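Long-range contact in B-agarase (Saccharophagus degradans, PDB 4BQ2), which hydrolyses agarose chains as a family 50 exo-beta-agarase, probably cleaving beta-linked units from chain ends: residues A670-D682 / N717-M731. Numbering follows the deposited sequence.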
ATOM      1  N   ALA A 670       0.307 -11.755  -8.847  1.00 16.29           N
ATOM      2  CA  ALA A 670       0.842 -13.051  -9.215  1.00 15.33           C
ATOM      3  C   ALA A 670      -0.269 -13.876  -9.847  1.00 15.58           C
ATOM      4  O   ALA A 670      -1.461 -13.544  -9.704  1.00 15.34           O
ATOM      5  CB  ALA A 670       1.381 -13.774  -7.979  1.00 15.61           C
ATOM      6  N   ALA A 671       0.126 -14.963 -10.498  1.00 15.43           N
ATOM      7  CA  ALA A 671      -0.790 -15.809 -11.290  1.00 14.81           C
ATOM      8  C   ALA A 671      -1.538 -16.792 -10.418  1.00 16.24           C
ATOM      9  O   ALA A 671      -2.553 -17.340 -10.848  1.00 16.32           O
ATOM     10  CB  ALA A 671      -0.011 -16.567 -12.347  1.00 14.15           C
ATOM     11  N   SER A 672      -1.035 -17.008  -9.195  1.00 15.93           N
ATOM     12  CA  SER A 672      -1.495 -18.081  -8.304  1.00 16.19           C
ATOM     13  C   SER A 672      -0.788 -17.959  -6.986  1.00 18.22           C
ATOM     14  O   SER A 672       0.225 -17.201  -6.891  1.00 17.49           O
ATOM     15  CB  SER A 672      -1.168 -19.466  -8.906  1.00 17.00           C
ATOM     16  OG  SER A 672       0.213 -19.763  -8.826  1.00 17.22           O
ATOM     17  N   GLN A 673      -1.248 -18.722  -5.978  1.00 17.29           N
ATOM     18  CA  GLN A 673      -0.570 -18.688  -4.672  1.00 17.10           C
ATOM     19  C   GLN A 673       0.879 -19.110  -4.804  1.00 16.58           C
ATOM     20  O   GLN A 673       1.757 -18.504  -4.180  1.00 18.40           O
ATOM     21  CB  GLN A 673      -1.292 -19.589  -3.627  1.00 17.03           C
ATOM     22  CG  GLN A 673      -2.674 -19.072  -3.235  1.00 16.38           C
ATOM     23  CD  GLN A 673      -2.629 -17.647  -2.789  1.00 16.23           C
ATOM     24  OE1 GLN A 673      -3.443 -16.790  -3.231  1.00 18.57           O
ATOM     25  NE2 GLN A 673      -1.659 -17.345  -1.956  1.00 15.35           N
ATOM     26  N   ALA A 674       1.154 -20.138  -5.618  1.00 16.48           N
ATOM     27  CA  ALA A 674       2.558 -20.560  -5.836  1.00 16.24           C
ATOM     28  C   ALA A 674       3.393 -19.469  -6.482  1.00 16.39           C
ATOM     29  O   ALA A 674       4.562 -19.252  -6.116  1.00 14.99           O
ATOM     30  CB  ALA A 674       2.659 -21.840  -6.660  1.00 16.20           C
ATOM     31  N   ASP A 675       2.812 -18.807  -7.475  1.00 18.49           N
ATOM     32  CA  ASP A 675       3.513 -17.679  -8.106  1.00 17.87           C
ATOM     33  C   ASP A 675       3.714 -16.535  -7.086  1.00 17.00           C
ATOM     34  O   ASP A 675       4.736 -15.846  -7.132  1.00 16.64           O
ATOM     35  CB  ASP A 675       2.731 -17.237  -9.343  1.00 18.32           C
ATOM     36  CG  ASP A 675       3.509 -16.237 -10.234  1.00 19.19           C
ATOM     37  OD1 ASP A 675       4.719 -16.387 -10.414  1.00 19.84           O
ATOM     38  OD2 ASP A 675       2.887 -15.295 -10.757  1.00 19.73           O
ATOM     39  N   ARG A 676       2.764 -16.330  -6.168  1.00 15.99           N
ATOM     40  CA  ARG A 676       2.947 -15.328  -5.101  1.00 16.08           C
ATOM     41  C   ARG A 676       4.221 -15.647  -4.345  1.00 15.65           C
ATOM     42  O   ARG A 676       5.034 -14.734  -4.075  1.00 13.52           O
ATOM     43  CB  ARG A 676       1.817 -15.329  -4.061  1.00 17.83           C
ATOM     44  CG  ARG A 676       0.525 -14.625  -4.407  1.00 19.16           C
ATOM     45  CD  ARG A 676      -0.379 -14.795  -3.175  1.00 19.19           C
ATOM     46  NE  ARG A 676      -0.264 -13.747  -2.155  1.00 16.58           N
ATOM     47  CZ  ARG A 676      -0.609 -13.868  -0.870  1.00 16.24           C
ATOM     48  NH1 ARG A 676      -1.091 -15.019  -0.395  1.00 15.88           N
ATOM     49  NH2 ARG A 676      -0.536 -12.807  -0.057  1.00 15.09           N
ATOM     50  N   GLY A 677       4.397 -16.938  -4.030  1.00 14.92           N
ATOM     51  CA  GLY A 677       5.592 -17.405  -3.303  1.00 15.31           C
ATOM     52  C   GLY A 677       6.887 -17.182  -4.076  1.00 16.72           C
ATOM     53  O   GLY A 677       7.903 -16.681  -3.530  1.00 15.26           O
ATOM     54  N   GLU A 678       6.872 -17.532  -5.364  1.00 16.21           N
ATOM     55  CA  GLU A 678       8.033 -17.211  -6.223  1.00 18.03           C
ATOM     56  C   GLU A 678       8.381 -15.725  -6.289  1.00 16.59           C
ATOM     57  O   GLU A 678       9.539 -15.344  -6.138  1.00 16.56           O
ATOM     58  CB  GLU A 678       7.805 -17.765  -7.633  1.00 22.07           C
ATOM     59  CG  GLU A 678       7.855 -19.296  -7.642  1.00 27.54           C
ATOM     60  CD  GLU A 678       9.208 -19.848  -7.195  1.00 34.60           C
ATOM     61  OE1 GLU A 678      10.249 -19.224  -7.516  1.00 38.37           O
ATOM     62  OE2 GLU A 678       9.255 -20.910  -6.513  1.00 40.89           O
ATOM     63  N   MET A 679       7.372 -14.880  -6.478  1.00 16.06           N
ATOM     64  CA  MET A 679       7.592 -13.449  -6.538  1.00 16.31           C
ATOM     65  C   MET A 679       8.093 -12.890  -5.197  1.00 16.31           C
ATOM     66  O   MET A 679       8.894 -11.951  -5.181  1.00 16.51           O
ATOM     67  CB  MET A 679       6.337 -12.745  -7.024  1.00 16.44           C
ATOM     68  CG  MET A 679       6.026 -13.131  -8.505  1.00 17.00           C
ATOM     69  SD  MET A 679       4.543 -12.343  -9.154  1.00 17.79           S
ATOM     70  CE  MET A 679       4.906 -10.588  -9.047  1.00 17.01           C
ATOM     71  N   TYR A 680       7.639 -13.465  -4.090  1.00 15.55           N
ATOM     72  CA  TYR A 680       8.150 -13.059  -2.759  1.00 16.24           C
ATOM     73  C   TYR A 680       9.660 -13.289  -2.674  1.00 16.88           C
ATOM     74  O   TYR A 680      10.427 -12.422  -2.217  1.00 16.10           O
ATOM     75  CB  TYR A 680       7.463 -13.854  -1.655  1.00 15.45           C
ATOM     76  CG  TYR A 680       7.998 -13.590  -0.253  1.00 16.79           C
ATOM     77  CD1 TYR A 680       9.098 -14.278   0.257  1.00 15.81           C
ATOM     78  CD2 TYR A 680       7.344 -12.685   0.582  1.00 16.42           C
ATOM     79  CE1 TYR A 680       9.556 -14.035   1.542  1.00 15.81           C
ATOM     80  CE2 TYR A 680       7.782 -12.441   1.872  1.00 15.63           C
ATOM     81  CZ  TYR A 680       8.889 -13.105   2.335  1.00 16.68           C
ATOM     82  OH  TYR A 680       9.288 -12.857   3.623  1.00 16.65           O
ATOM     83  N   LYS A 681      10.077 -14.477  -3.079  1.00 17.36           N
ATOM     84  CA  LYS A 681      11.486 -14.833  -3.093  1.00 18.21           C
ATOM     85  C   LYS A 681      12.341 -13.908  -3.970  1.00 18.92           C
ATOM     86  O   LYS A 681      13.461 -13.529  -3.585  1.00 18.43           O
ATOM     87  CB  LYS A 681      11.647 -16.306  -3.471  1.00 16.77           C
ATOM     88  CG  LYS A 681      11.178 -17.242  -2.345  1.00 16.62           C
ATOM     89  CD  LYS A 681      11.471 -18.701  -2.640  1.00 16.74           C
ATOM     90  CE  LYS A 681      10.703 -19.220  -3.846  1.00 18.06           C
ATOM     91  NZ  LYS A 681      10.760 -20.688  -3.787  1.00 17.49           N
ATOM     92  N   ASP A 682      11.791 -13.503  -5.109  1.00 18.22           N
ATOM     93  CA  ASP A 682      12.483 -12.566  -6.001  1.00 19.76           C
ATOM     94  C   ASP A 682      12.625 -11.194  -5.379  1.00 19.37           C
ATOM     95  O   ASP A 682      13.704 -10.582  -5.449  1.00 17.61           O
ATOM     96  CB  ASP A 682      11.749 -12.372  -7.334  1.00 19.91           C
ATOM     97  CG  ASP A 682      11.814 -13.599  -8.266  1.00 21.96           C
ATOM     98  OD1 ASP A 682      12.612 -14.547  -8.095  1.00 21.54           O
ATOM     99  OD2 ASP A 682      11.003 -13.599  -9.201  1.00 25.17           O
ATOM    100  N   ASN A 717      -5.671  -9.574  -1.422  1.00 17.34           N
ATOM    101  CA  ASN A 717      -5.033 -10.822  -0.999  1.00 17.48           C
ATOM    102  C   ASN A 717      -3.591 -10.562  -0.641  1.00 17.35           C
ATOM    103  O   ASN A 717      -2.698 -10.937  -1.374  1.00 17.05           O
ATOM    104  CB  ASN A 717      -5.130 -11.915  -2.083  1.00 18.86           C
ATOM    105  CG  ASN A 717      -4.336 -13.180  -1.725  1.00 18.91           C
ATOM    106  OD1 ASN A 717      -4.219 -13.578  -0.524  1.00 21.69           O
ATOM    107  ND2 ASN A 717      -3.749 -13.784  -2.724  1.00 15.19           N
ATOM    108  N   VAL A 718      -3.366  -9.939   0.509  1.00 16.36           N
ATOM    109  CA  VAL A 718      -2.031  -9.531   0.875  1.00 16.34           C
ATOM    110  C   VAL A 718      -1.593 -10.186   2.181  1.00 16.72           C
ATOM    111  O   VAL A 718      -0.556  -9.823   2.734  1.00 15.26           O
ATOM    112  CB  VAL A 718      -1.901  -7.993   0.896  1.00 15.43           C
ATOM    113  CG1 VAL A 718      -2.088  -7.466  -0.518  1.00 16.74           C
ATOM    114  CG2 VAL A 718      -2.901  -7.347   1.844  1.00 17.35           C
ATOM    115  N   GLY A 719      -2.367 -11.183   2.634  1.00 14.75           N
ATOM    116  CA  GLY A 719      -2.075 -11.850   3.919  1.00 14.64           C
ATOM    117  C   GLY A 719      -1.109 -13.014   3.792  1.00 14.86           C
ATOM    118  O   GLY A 719      -1.011 -13.636   2.726  1.00 14.49           O
ATOM    119  N   PHE A 720      -0.377 -13.281   4.875  1.00 14.26           N
ATOM    120  CA  PHE A 720       0.189 -14.622   5.102  1.00 14.12           C
ATOM    121  C   PHE A 720      -0.892 -15.586   5.613  1.00 13.38           C
ATOM    122  O   PHE A 720      -0.738 -16.791   5.509  1.00 13.79           O
ATOM    123  CB  PHE A 720       1.389 -14.554   6.073  1.00 14.35           C
ATOM    124  CG  PHE A 720       2.710 -14.458   5.368  1.00 13.73           C
ATOM    125  CD1 PHE A 720       2.987 -13.391   4.521  1.00 14.35           C
ATOM    126  CD2 PHE A 720       3.664 -15.473   5.516  1.00 13.82           C
ATOM    127  CE1 PHE A 720       4.223 -13.309   3.867  1.00 14.50           C
ATOM    128  CE2 PHE A 720       4.881 -15.399   4.855  1.00 14.22           C
ATOM    129  CZ  PHE A 720       5.169 -14.319   4.022  1.00 13.97           C
ATOM    130  N   VAL A 721      -1.981 -15.045   6.135  1.00 13.93           N
ATOM    131  CA  VAL A 721      -3.150 -15.883   6.514  1.00 14.57           C
ATOM    132  C   VAL A 721      -4.394 -15.310   5.888  1.00 15.08           C
ATOM    133  O   VAL A 721      -4.460 -14.103   5.636  1.00 14.94           O
ATOM    134  CB  VAL A 721      -3.339 -15.996   8.059  1.00 14.85           C
ATOM    135  CG1 VAL A 721      -2.090 -16.601   8.733  1.00 15.55           C
ATOM    136  CG2 VAL A 721      -3.703 -14.652   8.711  1.00 13.86           C
ATOM    137  N   ASP A 722      -5.412 -16.153   5.688  1.00 14.56           N
ATOM    138  CA  ASP A 722      -6.678 -15.670   5.151  1.00 15.35           C
ATOM    139  C   ASP A 722      -7.682 -15.267   6.264  1.00 15.20           C
ATOM    140  O   ASP A 722      -7.307 -15.188   7.449  1.00 14.56           O
ATOM    141  CB  ASP A 722      -7.217 -16.705   4.140  1.00 15.20           C
ATOM    142  CG  ASP A 722      -7.806 -17.942   4.787  1.00 16.31           C
ATOM    143  OD1 ASP A 722      -7.860 -18.069   6.051  1.00 14.89           O
ATOM    144  OD2 ASP A 722      -8.278 -18.810   3.984  1.00 16.07           O
ATOM    145  N   VAL A 723      -8.936 -14.984   5.899  1.00 14.43           N
ATOM    146  CA  VAL A 723      -9.944 -14.498   6.867  1.00 14.17           C
ATOM    147  C   VAL A 723     -10.269 -15.536   7.956  1.00 14.44           C
ATOM    148  O   VAL A 723     -10.752 -15.180   9.038  1.00 14.64           O
ATOM    149  CB  VAL A 723     -11.230 -14.023   6.134  1.00 14.66           C
ATOM    150  CG1 VAL A 723     -11.949 -15.212   5.533  1.00 13.54           C
ATOM    151  CG2 VAL A 723     -12.156 -13.225   7.051  1.00 13.96           C
ATOM    152  N   THR A 724     -10.011 -16.814   7.679  1.00 14.95           N
ATOM    153  CA  THR A 724     -10.218 -17.883   8.658  1.00 16.23           C
ATOM    154  C   THR A 724      -8.998 -18.139   9.569  1.00 16.56           C
ATOM    155  O   THR A 724      -8.973 -19.132  10.351  1.00 16.02           O
ATOM    156  CB  THR A 724     -10.625 -19.195   7.967  1.00 17.99           C
ATOM    157  OG1 THR A 724      -9.504 -19.734   7.270  1.00 16.52           O
ATOM    158  CG2 THR A 724     -11.771 -18.959   6.975  1.00 17.49           C
ATOM    159  N   ASP A 725      -7.991 -17.264   9.447  1.00 14.74           N
ATOM    160  CA  ASP A 725      -6.714 -17.411  10.175  1.00 15.29           C
ATOM    161  C   ASP A 725      -5.939 -18.651   9.721  1.00 15.43           C
ATOM    162  O   ASP A 725      -5.239 -19.290  10.506  1.00 15.96           O
ATOM    163  CB  ASP A 725      -6.955 -17.427  11.689  1.00 14.51           C
ATOM    164  CG  ASP A 725      -5.680 -17.334  12.473  1.00 15.51           C
ATOM    165  OD1 ASP A 725      -4.804 -16.492  12.120  1.00 15.20           O
ATOM    166  OD2 ASP A 725      -5.566 -18.128  13.436  1.00 16.28           O
ATOM    167  N   THR A 726      -6.092 -19.018   8.454  1.00 15.82           N
ATOM    168  CA  THR A 726      -5.370 -20.186   7.922  1.00 16.79           C
ATOM    169  C   THR A 726      -4.218 -19.690   7.066  1.00 16.15           C
ATOM    170  O   THR A 726      -4.440 -18.906   6.135  1.00 15.08           O
ATOM    171  CB  THR A 726      -6.281 -21.105   7.059  1.00 18.82           C
ATOM    172  OG1 THR A 726      -7.383 -21.549   7.871  1.00 18.30           O
ATOM    173  CG2 THR A 726      -5.520 -22.357   6.571  1.00 19.92           C
ATOM    174  N   PRO A 727      -3.002 -20.178   7.342  1.00 14.94           N
ATOM    175  CA  PRO A 727      -1.859 -19.677   6.574  1.00 14.72           C
ATOM    176  C   PRO A 727      -1.919 -20.088   5.116  1.00 14.79           C
ATOM    177  O   PRO A 727      -2.338 -21.198   4.813  1.00 13.90           O
ATOM    178  CB  PRO A 727      -0.681 -20.386   7.212  1.00 14.80           C
ATOM    179  CG  PRO A 727      -1.118 -20.571   8.639  1.00 15.55           C
ATOM    180  CD  PRO A 727      -2.570 -20.969   8.506  1.00 15.07           C
ATOM    181  N   TYR A 728      -1.479 -19.197   4.224  1.00 14.88           N
ATOM    182  CA  TYR A 728      -1.156 -19.621   2.862  1.00 14.90           C
ATOM    183  C   TYR A 728       0.159 -20.335   2.943  1.00 15.88           C
ATOM    184  O   TYR A 728       1.188 -19.691   3.159  1.00 15.81           O
ATOM    185  CB  TYR A 728      -0.992 -18.409   1.963  1.00 14.88           C
ATOM    186  CG  TYR A 728      -2.273 -17.645   1.750  1.00 14.34           C
ATOM    187  CD1 TYR A 728      -3.195 -18.078   0.787  1.00 14.90           C
ATOM    188  CD2 TYR A 728      -2.589 -16.522   2.519  1.00 14.56           C
ATOM    189  CE1 TYR A 728      -4.376 -17.374   0.565  1.00 15.24           C
ATOM    190  CE2 TYR A 728      -3.782 -15.816   2.309  1.00 15.36           C
ATOM    191  CZ  TYR A 728      -4.665 -16.261   1.323  1.00 14.80           C
ATOM    192  OH  TYR A 728      -5.847 -15.614   1.069  1.00 15.02           O
ATOM    193  N   GLN A 729       0.153 -21.659   2.765  1.00 16.55           N
ATOM    194  CA  GLN A 729       1.398 -22.427   2.864  1.00 17.15           C
ATOM    195  C   GLN A 729       2.437 -22.032   1.842  1.00 16.46           C
ATOM    196  O   GLN A 729       3.636 -22.146   2.103  1.00 15.31           O
ATOM    197  CB  GLN A 729       1.145 -23.942   2.782  1.00 19.93           C
ATOM    198  CG  GLN A 729       0.461 -24.527   4.029  1.00 27.68           C
ATOM    199  CD  GLN A 729       1.357 -24.575   5.278  1.00 33.79           C
ATOM    200  OE1 GLN A 729       2.593 -24.453   5.206  1.00 38.43           O
ATOM    201  NE2 GLN A 729       0.726 -24.756   6.442  1.00 39.87           N
ATOM    202  N   GLU A 730       1.998 -21.586   0.662  1.00 16.44           N
ATOM    203  CA  GLU A 730       2.956 -21.093  -0.365  1.00 17.02           C
ATOM    204  C   GLU A 730       3.757 -19.899   0.171  1.00 16.08           C
ATOM    205  O   GLU A 730       4.928 -19.730  -0.164  1.00 17.57           O
ATOM    206  CB  GLU A 730       2.218 -20.678  -1.659  1.00 16.95           C
ATOM    207  CG  GLU A 730       1.442 -21.858  -2.289  1.00 17.69           C
ATOM    208  CD  GLU A 730       0.059 -22.072  -1.695  1.00 17.35           C
ATOM    209  OE1 GLU A 730      -0.314 -21.431  -0.676  1.00 17.61           O
ATOM    210  OE2 GLU A 730      -0.690 -22.893  -2.256  1.00 18.75           O
ATOM    211  N   MET A 731       3.122 -19.059   0.985  1.00 16.16           N
ATOM    212  CA  MET A 731       3.809 -17.865   1.519  1.00 15.79           C
ATOM    213  C   MET A 731       4.751 -18.276   2.670  1.00 16.10           C
ATOM    214  O   MET A 731       5.912 -17.809   2.760  1.00 15.91           O
ATOM    215  CB  MET A 731       2.793 -16.800   1.968  1.00 16.10           C
ATOM    216  CG  MET A 731       2.003 -16.123   0.837  1.00 16.06           C
ATOM    217  SD  MET A 731       3.017 -15.625  -0.594  1.00 18.21           S
ATOM    218  CE  MET A 731       4.187 -14.551   0.204  1.00 16.36           C
TER
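Arg676 reaches from helix 673-688 into the loop 717-728 and points the NH1 edge of its guanidinium at the face of the Tyr728 ring, a cation-pi pair that ties helix 673-688 to the N-cap of helix 729-739 in the (beta/alpha)8-barrel domain expected of family 50. CZ of Arg676 stands 4.8 Å from the Tyr728 ring centroid, only 13° off the ring normal, with NH1 over the middle of the face. The same group grips the loop backbone: Arg676 NH2 donates to Gly719 O at 2.9 Å, nearly in the guanidinium plane but above the plane of the carbonyl, while NH1 adds a weak bond to that oxygen. CG of Met731 sits over the rim of one guanidinium face, with Asn717 OD1 over the rim of the other. Full extension at chi2 followed by a bend at chi3 (89°) carries the guanidinium between them.

One turn farther along helix 673-688, Tyr680 receives on its face the edge of Phe720 from the loop in an offset edge-to-face pair, planes at 71°, and Met731 CE packs 3.7 Å from Tyr680 CD2. Across the two segments the backbones are nearest at Gly677, whose CA is 5.2 Å from Met731 CA.

A second shell fixes these groups. Arg676 NE donates to Ile655 O, Asn717 ND2 to Ala657 O, and Tyr728 OH is hydrogen-bonded to Asp703, which also accepts from Gly719 N. Beyond them the loop closes on itself in a type I turn, Asp722 to Asp725, with an Asx turn at its start: Asp722 OD1 accepts from Thr724 N, from Thr726 N and, through its syn lone pair, from Thr724 OG1 at 2.6 Å.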